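Local coordinates for PHD finger protein 14 (Danio rerio, PDB 7D86), which reads histone H3, binding preferentially its unmodified form through the zinc-finger module held in this chain, and represses PDGFRA expression, at residues A[151-156]-A[186-191]; A[99-104]-A[179-184]; A[162-167]-A[199-204]; A[85-88]-A[92-95]; A[132-135]-A[139-142]. One frame throughout, in Å; residues are numbered along the deposited sequence.

Contact 1: A[151-156]-A[186-191]; sequences GMCRSF and KQHADR. With ZN (zinc ion), chain B.
His-188 and Cys-153 reach the same zinc ion from two loops far apart in the sequence, ND1 of His-188 bonding the metal at 2.1 Å and SG of Cys-153 at 2.3 Å. Cys-148 and Cys-185 supply the other two ligands, so the metal is gripped by three sulfurs and one ring nitrogen. This is the second zinc site of the PHD-type 2 finger, in the extended PHD part of the chain. Its ligands interleave along the sequence with those of the finger's other zinc, the cross-brace arrangement of PHD and RING modules, and here a histidine fills the last ligand position.

Sharing the metal brings the two side chains into contact. SG of Cys-153 lies in the plane of the His-188 ring, at its edge, 3.5 Å from CE1. The sulfur is carried there with SG anti to its own backbone N (chi1 -178°), which sends it out of the loop toward the zinc. On the other loop, CG of Gln-187 sits above one face of the imidazole, offset toward the rim. The cysteine sulfurs probably bind as thiolates, which would leave the site with net negative charge.

Behind the metal ligand, the backbone of Cys-153 is braced by its neighbour. Arg-154 folds back and donates from NE to Cys-153 O at 2.8 Å, coming in 41° above the carbonyl plane. A weaker bond from Arg-154 NH1 reaches the same oxygen at 3.2 Å.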
# COMPACT_ATOMS: atom_id res chain seq x y z
N GLY A 151 -13.07 16.58 -4.74
CA GLY A 151 -13.10 18.03 -4.68
C GLY A 151 -11.91 18.66 -3.99
O GLY A 151 -10.76 18.41 -4.36
N MET A 152 -12.18 19.45 -2.95
CA MET A 152 -11.15 20.02 -2.10
C MET A 152 -11.21 19.44 -0.69
O MET A 152 -10.86 20.12 0.28
CB MET A 152 -11.28 21.55 -2.06
CG MET A 152 -11.11 22.22 -3.42
SD MET A 152 -9.41 22.12 -4.04
CE MET A 152 -9.64 21.14 -5.51
N CYS A 153 -11.66 18.19 -0.57
CA CYS A 153 -11.78 17.55 0.73
C CYS A 153 -10.42 17.41 1.40
O CYS A 153 -9.45 16.98 0.78
CB CYS A 153 -12.43 16.17 0.58
SG CYS A 153 -12.69 15.30 2.15
N ARG A 154 -10.37 17.76 2.68
CA ARG A 154 -9.13 17.64 3.44
C ARG A 154 -9.30 16.66 4.60
O ARG A 154 -9.26 17.05 5.76
CB ARG A 154 -8.67 19.01 3.95
CG ARG A 154 -8.22 19.99 2.87
CD ARG A 154 -6.91 19.58 2.22
NE ARG A 154 -7.10 18.53 1.22
CZ ARG A 154 -6.11 17.84 0.66
NH1 ARG A 154 -6.40 16.91 -0.24
NH2 ARG A 154 -4.85 18.08 0.99
N SER A 155 -9.49 15.38 4.28
CA SER A 155 -9.46 14.30 5.26
C SER A 155 -8.15 13.55 5.10
O SER A 155 -7.83 13.11 3.99
CB SER A 155 -10.63 13.34 5.08
OG SER A 155 -11.87 13.96 5.37
N PHE A 156 -7.41 13.38 6.19
CA PHE A 156 -6.07 12.80 6.13
C PHE A 156 -6.03 11.42 6.78
O PHE A 156 -6.68 11.18 7.81
CB PHE A 156 -5.05 13.71 6.81
CG PHE A 156 -4.93 15.05 6.17
CD1 PHE A 156 -4.35 15.19 4.91
CD2 PHE A 156 -5.41 16.18 6.80
CE1 PHE A 156 -4.26 16.44 4.30
CE2 PHE A 156 -5.32 17.42 6.20
CZ PHE A 156 -4.74 17.55 4.94
N LYS A 186 -14.28 8.15 3.67
CA LYS A 186 -15.50 7.36 3.74
C LYS A 186 -16.71 8.13 3.22
O LYS A 186 -17.62 7.54 2.63
CB LYS A 186 -15.76 6.89 5.17
CG LYS A 186 -14.72 5.94 5.73
CD LYS A 186 -15.11 5.52 7.14
CE LYS A 186 -13.99 4.76 7.83
NZ LYS A 186 -14.34 4.38 9.22
N GLN A 187 -16.75 9.44 3.44
CA GLN A 187 -17.92 10.19 2.99
C GLN A 187 -18.00 10.26 1.47
O GLN A 187 -19.10 10.35 0.92
CB GLN A 187 -17.90 11.60 3.59
CG GLN A 187 -19.20 12.35 3.40
CD GLN A 187 -19.15 13.75 3.98
OE1 GLN A 187 -18.08 14.25 4.36
NE2 GLN A 187 -20.30 14.40 4.05
N HIS A 188 -16.86 10.19 0.78
CA HIS A 188 -16.83 10.42 -0.65
C HIS A 188 -16.53 9.17 -1.47
O HIS A 188 -16.46 9.26 -2.70
CB HIS A 188 -15.79 11.51 -0.96
CG HIS A 188 -16.15 12.85 -0.38
ND1 HIS A 188 -15.25 13.62 0.32
CD2 HIS A 188 -17.31 13.54 -0.40
CE1 HIS A 188 -15.84 14.73 0.72
NE2 HIS A 188 -17.09 14.71 0.29
N ALA A 189 -16.37 8.02 -0.83
CA ALA A 189 -15.95 6.82 -1.53
C ALA A 189 -17.11 6.17 -2.28
O ALA A 189 -18.28 6.34 -1.95
CB ALA A 189 -15.36 5.81 -0.55
N ASP A 190 -16.75 5.39 -3.30
CA ASP A 190 -17.69 4.49 -3.95
C ASP A 190 -18.05 3.38 -2.97
O ASP A 190 -17.18 2.61 -2.56
CB ASP A 190 -17.06 3.92 -5.22
CG ASP A 190 -18.02 3.09 -6.04
OD1 ASP A 190 -18.49 2.05 -5.54
OD2 ASP A 190 -18.31 3.49 -7.19
N ARG A 191 -19.33 3.28 -2.60
CA ARG A 191 -19.71 2.33 -1.56
C ARG A 191 -19.48 0.88 -2.00
O ARG A 191 -19.07 0.04 -1.19
CB ARG A 191 -21.17 2.53 -1.15
CG ARG A 191 -21.52 1.88 0.20
CD ARG A 191 -23.00 2.04 0.56
NE ARG A 191 -23.43 3.43 0.45
CZ ARG A 191 -23.42 4.30 1.46
NH1 ARG A 191 -23.00 3.92 2.65
NH2 ARG A 191 -23.83 5.55 1.26
ZN ZN B . -13.41 13.31 1.22

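Contact 2: A[99-104]-A[179-184]; sequences ALYVPG and DPFFAY. With MG (magnesium ion), chain G.
Part of the joint between the C2HC pre-PHD finger and the PHD-type 2 finger is made here, where the end of helix 96-101 meets strand 181-183 of the extended PHD module. Phe-181 meets two successive helix residues: with CG anti to its carbonyl carbon (chi1 -62°), its ring lies under Leu-100 with an edge toward Tyr-101. CB of Leu-100 stands over the centre of the ring, 4.2 Å above the plane, and CD1 of the same leucine touches CE1 of Phe-181 at 3.9 Å. The same ring presents its edge to the face of Tyr-101, a T-shaped pair with planes at 69°. CB of Phe-181 also rests on that tyrosine face, 3.6 Å from CE2. CE2 of Tyr-101 approaches Phe-182 O at 3.4 Å, meeting it near the ring plane.

The phenol OH is hydrogen-bonded to Ser-169 O; an alanine in place of Tyr-101 would probably open a gap beneath Phe-181 and leave that carbonyl without this partner. A magnesium ion lies beside the joint, bound by Asp-179 OD2 at 2.0 Å and by four waters. One of these waters donates to Phe-181 O, and another gives a weak bond to Leu-100 O, so the ion's water shell spans both segments.

Tyr-101 packs on Leu-168 of the partner strand 168-170, on Ile-146 of strand 145-147 and on Val-159 of helix 159-164, while Phe-107 meets Phe-181 edge-to-face.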
# COMPACT_ATOMS: atom_id res chain seq x y z
N ALA A 99 4.19 3.53 -1.13
CA ALA A 99 4.96 4.15 -2.20
C ALA A 99 4.07 4.56 -3.36
O ALA A 99 4.37 5.55 -4.05
CB ALA A 99 6.07 3.21 -2.68
N LEU A 100 2.97 3.85 -3.59
CA LEU A 100 2.09 4.19 -4.71
C LEU A 100 1.27 5.44 -4.45
O LEU A 100 0.85 6.11 -5.40
CB LEU A 100 1.15 3.02 -5.02
CG LEU A 100 1.87 1.72 -5.39
CD1 LEU A 100 0.87 0.59 -5.60
CD2 LEU A 100 2.71 1.96 -6.64
N TYR A 101 1.00 5.76 -3.18
CA TYR A 101 0.02 6.79 -2.89
C TYR A 101 0.60 8.04 -2.26
O TYR A 101 -0.02 9.10 -2.37
CB TYR A 101 -1.09 6.23 -1.99
CG TYR A 101 -2.05 5.35 -2.73
CD1 TYR A 101 -1.77 3.99 -2.92
CD2 TYR A 101 -3.23 5.86 -3.27
CE1 TYR A 101 -2.64 3.17 -3.61
CE2 TYR A 101 -4.11 5.04 -3.97
CZ TYR A 101 -3.80 3.70 -4.14
OH TYR A 101 -4.65 2.87 -4.83
N VAL A 102 1.76 7.97 -1.61
CA VAL A 102 2.37 9.17 -1.04
C VAL A 102 2.94 10.01 -2.18
O VAL A 102 3.76 9.52 -2.97
CB VAL A 102 3.44 8.82 0.01
CG1 VAL A 102 4.16 10.09 0.48
CG2 VAL A 102 2.81 8.09 1.20
N PRO A 103 2.52 11.27 -2.32
CA PRO A 103 3.05 12.11 -3.40
C PRO A 103 4.56 12.26 -3.33
O PRO A 103 5.16 12.28 -2.26
CB PRO A 103 2.35 13.46 -3.19
CG PRO A 103 1.09 13.13 -2.45
CD PRO A 103 1.40 11.91 -1.60
N GLY A 104 5.18 12.39 -4.50
CA GLY A 104 6.60 12.65 -4.59
C GLY A 104 7.48 11.41 -4.50
O GLY A 104 8.71 11.54 -4.53
N ASP A 179 -1.77 10.18 -12.96
CA ASP A 179 -1.57 9.51 -11.68
C ASP A 179 -2.81 8.67 -11.42
O ASP A 179 -3.83 9.20 -10.96
CB ASP A 179 -1.35 10.53 -10.56
CG ASP A 179 -1.05 9.90 -9.17
OD1 ASP A 179 -0.91 8.67 -9.02
OD2 ASP A 179 -0.96 10.67 -8.20
N PRO A 180 -2.80 7.37 -11.73
CA PRO A 180 -4.02 6.57 -11.59
C PRO A 180 -4.38 6.21 -10.16
O PRO A 180 -5.47 5.66 -9.94
CB PRO A 180 -3.69 5.31 -12.41
CG PRO A 180 -2.21 5.18 -12.30
CD PRO A 180 -1.66 6.58 -12.23
N PHE A 181 -3.54 6.50 -9.18
CA PHE A 181 -3.78 6.08 -7.81
C PHE A 181 -4.45 7.22 -7.05
O PHE A 181 -3.88 8.29 -6.89
CB PHE A 181 -2.48 5.67 -7.14
CG PHE A 181 -1.82 4.50 -7.80
CD1 PHE A 181 -2.28 3.21 -7.57
CD2 PHE A 181 -0.76 4.68 -8.67
CE1 PHE A 181 -1.68 2.13 -8.19
CE2 PHE A 181 -0.16 3.61 -9.29
CZ PHE A 181 -0.63 2.32 -9.05
N PHE A 182 -5.66 6.97 -6.55
CA PHE A 182 -6.38 7.99 -5.80
C PHE A 182 -7.09 7.35 -4.62
O PHE A 182 -7.28 6.13 -4.55
CB PHE A 182 -7.36 8.76 -6.70
CG PHE A 182 -8.40 7.90 -7.33
CD1 PHE A 182 -8.13 7.20 -8.50
CD2 PHE A 182 -9.67 7.80 -6.78
CE1 PHE A 182 -9.09 6.40 -9.09
CE2 PHE A 182 -10.64 7.01 -7.37
CZ PHE A 182 -10.35 6.31 -8.53
N ALA A 183 -7.49 8.20 -3.68
CA ALA A 183 -8.15 7.76 -2.47
C ALA A 183 -9.25 8.74 -2.08
O ALA A 183 -9.09 9.96 -2.23
CB ALA A 183 -7.17 7.64 -1.31
N TYR A 184 -10.34 8.20 -1.54
CA TYR A 184 -11.48 8.98 -1.08
C TYR A 184 -11.75 8.67 0.39
O TYR A 184 -11.65 7.51 0.81
CB TYR A 184 -12.75 8.67 -1.87
CG TYR A 184 -12.76 9.09 -3.33
CD1 TYR A 184 -12.18 10.28 -3.74
CD2 TYR A 184 -13.36 8.28 -4.28
CE1 TYR A 184 -12.21 10.66 -5.08
CE2 TYR A 184 -13.39 8.64 -5.61
CZ TYR A 184 -12.81 9.83 -6.01
OH TYR A 184 -12.84 10.15 -7.33
MG MG G . -0.12 9.88 -6.61
O HOH W 1 1.03 9.42 -4.95
O HOH W 2 -1.94 9.30 -5.77
O HOH W 3 0.27 7.98 -7.24
O HOH W 4 1.67 10.70 -7.30

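Contact 3: A[162-167]-A[199-204]; sequences AQREGL and KNYLAL
Tyr-201 lays one face of its ring flat against the backbone and first side-chain carbons of Arg-164. CA of Arg-164 stands over the centre of the ring, 3.6 Å from the centroid and only 3° off the normal, a CH-pi contact. From there the arginine chain runs outward over the same ring: CB comes within 3.7 Å of CZ, and CG touches CE2 at 3.4 Å. CG of Tyr-201 is anti to the backbone N (chi1 -174°), which throws the ring out from its helix to reach the other one.

Beyond CG the arginine leaves the tyrosine. It bends at chi3 (78°), and the plane of the guanidinium stands steeply to the phenol ring. Its charge goes to the loop of the neighbouring zinc site, NH2 donating to Leu-133 O and NH1 forming a salt bridge with Glu-135.

The contact joins helix 159-164 of the PHD-type 2 finger to the C-terminal helix 191-204. The shorter helix ends in a Schellman motif, in which N of Gly-166, a residue with positive phi, donates to Gln-163 O and Leu-167 N reaches back to Ala-162 O at 3.0 Å.

Gln-163 flanks the tyrosine from a different direction. Its extended chain crosses the ring at about a right angle, bringing OE1 near the ring plane at the edge, 3.8 Å from CE1. The amide is turned well out of line with the ring, and its NE2 donates to Cys-13 O in the first PHD finger.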
# COMPACT_ATOMS: atom_id res chain seq x y z
N ALA A 162 -6.16 3.81 5.18
CA ALA A 162 -7.17 3.93 4.13
C ALA A 162 -7.36 2.61 3.41
O ALA A 162 -8.49 2.25 3.05
CB ALA A 162 -6.77 5.04 3.15
N GLN A 163 -6.27 1.86 3.20
CA GLN A 163 -6.40 0.58 2.52
C GLN A 163 -7.33 -0.35 3.30
O GLN A 163 -8.17 -1.04 2.71
CB GLN A 163 -5.02 -0.07 2.33
CG GLN A 163 -5.05 -1.34 1.49
CD GLN A 163 -3.73 -2.09 1.48
OE1 GLN A 163 -3.03 -2.16 2.49
NE2 GLN A 163 -3.38 -2.66 0.33
N ARG A 164 -7.18 -0.35 4.62
CA ARG A 164 -7.98 -1.22 5.48
C ARG A 164 -9.46 -0.87 5.38
O ARG A 164 -10.32 -1.76 5.45
CB ARG A 164 -7.50 -1.09 6.92
CG ARG A 164 -8.27 -1.88 7.95
CD ARG A 164 -7.88 -1.49 9.37
NE ARG A 164 -8.49 -0.22 9.75
CZ ARG A 164 -7.82 0.88 10.05
NH1 ARG A 164 -6.49 0.88 10.04
NH2 ARG A 164 -8.47 1.99 10.38
N GLU A 165 -9.77 0.40 5.21
CA GLU A 165 -11.16 0.85 5.11
C GLU A 165 -11.71 0.78 3.69
O GLU A 165 -12.85 1.21 3.46
CB GLU A 165 -11.28 2.27 5.66
CG GLU A 165 -11.06 2.38 7.16
CD GLU A 165 -12.15 1.68 7.96
OE1 GLU A 165 -13.27 1.51 7.44
OE2 GLU A 165 -11.89 1.29 9.12
N GLY A 166 -10.93 0.25 2.74
CA GLY A 166 -11.41 0.08 1.38
C GLY A 166 -11.41 1.36 0.57
O GLY A 166 -12.23 1.51 -0.35
N LEU A 167 -10.52 2.29 0.89
CA LEU A 167 -10.59 3.65 0.34
C LEU A 167 -9.60 3.91 -0.79
O LEU A 167 -9.67 4.97 -1.42
CB LEU A 167 -10.36 4.67 1.46
CG LEU A 167 -11.32 4.55 2.65
CD1 LEU A 167 -11.00 5.59 3.69
CD2 LEU A 167 -12.76 4.69 2.17
N LYS A 199 -13.68 -6.24 2.44
CA LYS A 199 -13.81 -7.68 2.58
C LYS A 199 -12.50 -8.39 2.23
O LYS A 199 -12.05 -9.28 2.96
CB LYS A 199 -14.96 -8.19 1.71
CG LYS A 199 -15.13 -9.70 1.73
CD LYS A 199 -16.30 -10.15 0.87
CE LYS A 199 -16.43 -11.67 0.86
NZ LYS A 199 -16.75 -12.23 2.21
N ASN A 200 -11.87 -7.99 1.13
CA ASN A 200 -10.63 -8.65 0.72
C ASN A 200 -9.48 -8.32 1.66
O ASN A 200 -8.63 -9.17 1.91
CB ASN A 200 -10.27 -8.28 -0.72
CG ASN A 200 -11.09 -9.05 -1.73
OD1 ASN A 200 -11.99 -9.80 -1.37
ND2 ASN A 200 -10.78 -8.86 -3.01
N TYR A 201 -9.45 -7.10 2.20
CA TYR A 201 -8.45 -6.78 3.21
C TYR A 201 -8.58 -7.70 4.41
O TYR A 201 -7.59 -8.24 4.91
CB TYR A 201 -8.57 -5.31 3.63
CG TYR A 201 -7.47 -4.89 4.58
CD1 TYR A 201 -6.28 -4.37 4.09
CD2 TYR A 201 -7.62 -5.01 5.95
CE1 TYR A 201 -5.27 -3.98 4.95
CE2 TYR A 201 -6.61 -4.63 6.82
CZ TYR A 201 -5.44 -4.11 6.31
OH TYR A 201 -4.44 -3.73 7.17
N LEU A 202 -9.81 -7.90 4.90
CA LEU A 202 -10.01 -8.78 6.05
C LEU A 202 -9.58 -10.21 5.75
O LEU A 202 -9.01 -10.89 6.61
CB LEU A 202 -11.48 -8.75 6.48
CG LEU A 202 -11.89 -7.42 7.12
CD1 LEU A 202 -13.40 -7.32 7.23
CD2 LEU A 202 -11.23 -7.28 8.49
N ALA A 203 -9.82 -10.67 4.52
CA ALA A 203 -9.46 -12.04 4.17
C ALA A 203 -7.95 -12.25 4.09
O ALA A 203 -7.50 -13.40 4.15
CB ALA A 203 -10.12 -12.43 2.85
N LEU A 204 -7.16 -11.17 4.00
CA LEU A 204 -5.71 -11.31 3.89
C LEU A 204 -5.11 -11.97 5.12
O LEU A 204 -4.19 -12.79 5.00
CB LEU A 204 -5.05 -9.95 3.69
CG LEU A 204 -4.97 -9.37 2.28
CD1 LEU A 204 -4.29 -8.02 2.33
CD2 LEU A 204 -4.22 -10.33 1.36

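Contact 4: A[85-88]-A[92-95]; sequences FKET and RWVH. With ZN (zinc ion), chain C.
Lys-86 and Val-94 are joined by a pair of backbone hydrogen bonds, Lys-86 N to Val-94 O at 2.9 Å and Val-94 N to Lys-86 O at 3.0 Å, both nearly straight. Toward the turn, Thr-88 N donates to Arg-92 O at 2.6 Å. OG1 of Thr-88 accepts in return from Arg-92 N at 3.0 Å, held between its own backbone N and carbonyl carbon (chi1 75°).

These bonds make an antiparallel beta hairpin of the C2HC pre-PHD finger, with Phe-85/His-95 and Glu-87/Trp-93 as its non-hydrogen-bonded pairs. The second strand delivers His-95 to zinc through ND1 at 2.0 Å, beside Cys-75, Cys-78 and Cys-98.

Among the rings, Phe-85 lies alongside His-95, planes 32° apart, with CZ 3.2 Å from NE2. That nitrogen is hydrogen-bonded to Asp-82 O, so metal and carbonyl hold the imidazole at two corners while the phenyl covers one face. An alanine at Phe-85 would probably uncover that face and leave the zinc ligand freer to shift. Glu-87 lies over Trp-93: its CB sits above the six-membered ring, 3.9 Å from the centroid, and its carboxylate is stacked almost parallel to the indole.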
# COMPACT_ATOMS: atom_id res chain seq x y z
N PHE A 85 6.68 -5.13 1.66
CA PHE A 85 7.63 -4.03 1.77
C PHE A 85 8.68 -4.08 0.67
O PHE A 85 8.99 -5.15 0.12
CB PHE A 85 8.37 -4.06 3.12
CG PHE A 85 7.50 -3.81 4.31
CD1 PHE A 85 6.73 -4.82 4.84
CD2 PHE A 85 7.48 -2.56 4.91
CE1 PHE A 85 5.93 -4.59 5.95
CE2 PHE A 85 6.69 -2.32 6.02
CZ PHE A 85 5.91 -3.34 6.54
N LYS A 86 9.23 -2.90 0.37
CA LYS A 86 10.43 -2.75 -0.45
C LYS A 86 11.43 -1.89 0.29
O LYS A 86 11.06 -1.02 1.09
CB LYS A 86 10.12 -2.09 -1.82
CG LYS A 86 9.40 -2.96 -2.84
CD LYS A 86 10.37 -3.88 -3.58
CE LYS A 86 9.72 -4.51 -4.81
NZ LYS A 86 10.61 -5.52 -5.46
N GLU A 87 12.71 -2.11 0.01
CA GLU A 87 13.78 -1.36 0.66
C GLU A 87 13.95 0.01 0.01
O GLU A 87 13.81 0.15 -1.21
CB GLU A 87 15.09 -2.15 0.60
CG GLU A 87 16.15 -1.69 1.58
CD GLU A 87 17.30 -2.68 1.70
OE1 GLU A 87 17.50 -3.50 0.78
OE2 GLU A 87 18.01 -2.64 2.73
N THR A 88 14.25 1.02 0.83
CA THR A 88 14.55 2.35 0.31
C THR A 88 16.03 2.48 -0.01
O THR A 88 16.84 1.60 0.28
CB THR A 88 14.15 3.46 1.29
OG1 THR A 88 15.09 3.50 2.37
CG2 THR A 88 12.75 3.22 1.83
N ARG A 92 16.17 1.63 4.52
CA ARG A 92 14.98 1.45 5.32
C ARG A 92 13.90 0.80 4.46
O ARG A 92 14.16 0.38 3.34
CB ARG A 92 14.55 2.79 5.93
CG ARG A 92 15.60 3.34 6.89
CD ARG A 92 15.16 4.64 7.56
NE ARG A 92 16.19 5.16 8.44
CZ ARG A 92 17.23 5.88 8.02
NH1 ARG A 92 18.13 6.32 8.89
NH2 ARG A 92 17.35 6.16 6.73
N TRP A 93 12.69 0.71 4.99
CA TRP A 93 11.63 -0.07 4.37
C TRP A 93 10.35 0.75 4.29
O TRP A 93 10.04 1.54 5.19
CB TRP A 93 11.39 -1.37 5.14
CG TRP A 93 12.60 -2.26 5.12
CD1 TRP A 93 13.65 -2.23 6.00
CD2 TRP A 93 12.88 -3.28 4.18
NE1 TRP A 93 14.58 -3.19 5.65
CE2 TRP A 93 14.13 -3.85 4.53
CE3 TRP A 93 12.20 -3.79 3.06
CZ2 TRP A 93 14.70 -4.90 3.81
CZ3 TRP A 93 12.77 -4.81 2.35
CH2 TRP A 93 14.01 -5.36 2.72
N VAL A 94 9.62 0.57 3.20
CA VAL A 94 8.29 1.16 3.03
C VAL A 94 7.37 0.13 2.39
O VAL A 94 7.80 -0.74 1.62
CB VAL A 94 8.34 2.45 2.17
CG1 VAL A 94 9.10 3.55 2.90
CG2 VAL A 94 8.98 2.17 0.82
N HIS A 95 6.07 0.23 2.69
CA HIS A 95 5.08 -0.55 1.96
C HIS A 95 5.11 -0.20 0.48
O HIS A 95 5.27 0.96 0.10
CB HIS A 95 3.66 -0.31 2.49
CG HIS A 95 3.42 -0.84 3.86
ND1 HIS A 95 3.27 -0.02 4.96
CD2 HIS A 95 3.31 -2.11 4.32
CE1 HIS A 95 3.08 -0.76 6.04
NE2 HIS A 95 3.10 -2.03 5.68
ZN ZN C . 3.43 1.97 5.07

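Contact 5: A[132-135]-A[139-142]; sequences SLCE and FART. With ZN (zinc ion), chain D; EDO (1,2-ethanediol), chain H.
Cys-134 packs its zinc-bound sulfur against Ala-140 while keeping an uncommon first torsion: chi1 is -109°, well away from a staggered position. This torsion is consistent with the demands of the metal, which SG bonds at 2.4 Å in a four-ligand site. SG of Cys-134 rests 3.7 Å from CA of Ala-140, and CB of Cys-134 lies 4.1 Å from CB of Ala-140. The sulfur also passes Phe-139 O at 3.9 Å.

The site is the first zinc of the PHD-type 2 finger. Cys-131 and Cys-134 form its CxxC pair, and His-158 and Cys-161 complete the shell. Segment 139-142 folds back beside this pair as a type I beta turn. Phe-139 O closes the turn with two bonds: Thr-142 N reaches it at 3.1 Å, and Thr-142 OG1 donates at 2.8 Å in the carbonyl plane, on a lone pair. At the turn's far end, Thr-142 O accepts from NE2 of His-158, which makes the turn a second shell for a metal ligand.

A 1,2-ethanediol, probably from the crystallisation liquor, lies beside Cys-134 and Glu-135. Its O1 accepts from Glu-135 N at 3.0 Å and donates to Glu-135 OE2, while its O2 comes within 3.2 Å of Cys-134 SG.

Between the segments the cysteine sulfur and CB pack on Ala-140 and the Phe-139 carbonyl without polar bonds, so zinc coordination and the turn's hydrogen bonds probably do much to set the geometry, and the sulfur, probably a thiolate, would spend much of its charge on the metal.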
# COMPACT_ATOMS: atom_id res chain seq x y z
N SER A 132 -6.79 10.31 10.56
CA SER A 132 -8.13 10.24 11.13
C SER A 132 -8.66 8.82 11.22
O SER A 132 -9.73 8.61 11.80
CB SER A 132 -9.09 11.09 10.30
OG SER A 132 -9.13 10.62 8.96
N LEU A 133 -7.95 7.84 10.66
CA LEU A 133 -8.43 6.46 10.62
C LEU A 133 -7.64 5.51 11.51
O LEU A 133 -7.92 4.30 11.48
CB LEU A 133 -8.40 5.95 9.18
CG LEU A 133 -9.33 6.68 8.23
CD1 LEU A 133 -9.14 6.15 6.82
CD2 LEU A 133 -10.76 6.49 8.69
N CYS A 134 -6.69 6.00 12.30
CA CYS A 134 -5.79 5.10 13.03
C CYS A 134 -6.55 4.32 14.10
O CYS A 134 -7.33 4.88 14.87
CB CYS A 134 -4.65 5.90 13.67
SG CYS A 134 -3.02 5.64 12.90
N GLU A 135 -6.31 3.01 14.14
CA GLU A 135 -6.90 2.19 15.20
C GLU A 135 -6.23 2.46 16.54
O GLU A 135 -6.89 2.45 17.59
CB GLU A 135 -6.78 0.70 14.85
CG GLU A 135 -7.34 0.34 13.49
CD GLU A 135 -6.89 -1.03 13.03
OE1 GLU A 135 -7.35 -2.03 13.62
OE2 GLU A 135 -6.09 -1.10 12.08
N PHE A 139 -0.20 6.22 17.25
CA PHE A 139 0.50 6.30 15.97
C PHE A 139 -0.16 7.24 14.97
O PHE A 139 0.31 7.35 13.83
CB PHE A 139 0.63 4.90 15.38
CG PHE A 139 1.29 3.91 16.32
CD1 PHE A 139 2.64 3.98 16.57
CD2 PHE A 139 0.55 2.93 16.94
CE1 PHE A 139 3.25 3.09 17.43
CE2 PHE A 139 1.15 2.02 17.80
CZ PHE A 139 2.50 2.10 18.05
N ALA A 140 -1.21 7.96 15.38
CA ALA A 140 -1.95 8.81 14.45
C ALA A 140 -1.06 9.89 13.83
O ALA A 140 -1.33 10.35 12.72
CB ALA A 140 -3.14 9.46 15.15
N ARG A 141 -0.00 10.30 14.53
CA ARG A 141 0.87 11.36 14.04
C ARG A 141 2.23 10.83 13.60
O ARG A 141 3.23 11.55 13.65
CB ARG A 141 1.05 12.45 15.09
CG ARG A 141 -0.05 13.49 15.09
CD ARG A 141 0.20 14.56 16.14
NE ARG A 141 -0.83 15.60 16.11
CZ ARG A 141 -2.01 15.50 16.72
NH1 ARG A 141 -2.89 16.49 16.64
NH2 ARG A 141 -2.32 14.40 17.40
N THR A 142 2.29 9.58 13.16
CA THR A 142 3.53 9.03 12.64
C THR A 142 3.47 8.97 11.12
O THR A 142 2.39 8.97 10.52
CB THR A 142 3.78 7.62 13.19
OG1 THR A 142 2.80 6.72 12.67
CG2 THR A 142 3.75 7.60 14.72
ZN ZN D . -3.36 5.74 10.57
C1 EDO H . -3.02 1.10 12.51
O1 EDO H . -4.39 1.51 12.33
C2 EDO H . -2.61 1.40 13.94
O2 EDO H . -2.93 2.76 14.24

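From the N terminus, contact 4 comes first, closing the short hairpin 85-95 of the C2HC finger before any other contact opens. Helix 96-101 follows directly and starts contact 2, whose long loop returns only at strand 181-183. Within that loop contact 5 opens and closes, a tight turn at one zinc. Contacts 1 and 3 also open inside it, at 151-156 and 162-167, but close beyond it, at 186-191 and 199-204; contacts 1, 2 and 3 therefore all cross one another. Together they tie the C2HC finger, both zinc sites of the PHD-type 2 finger and the C-terminal helix. Leu-167 packs on Leu-133, Tyr-184 and Ala-189, linking contact 3 to contacts 5, 2 and 1.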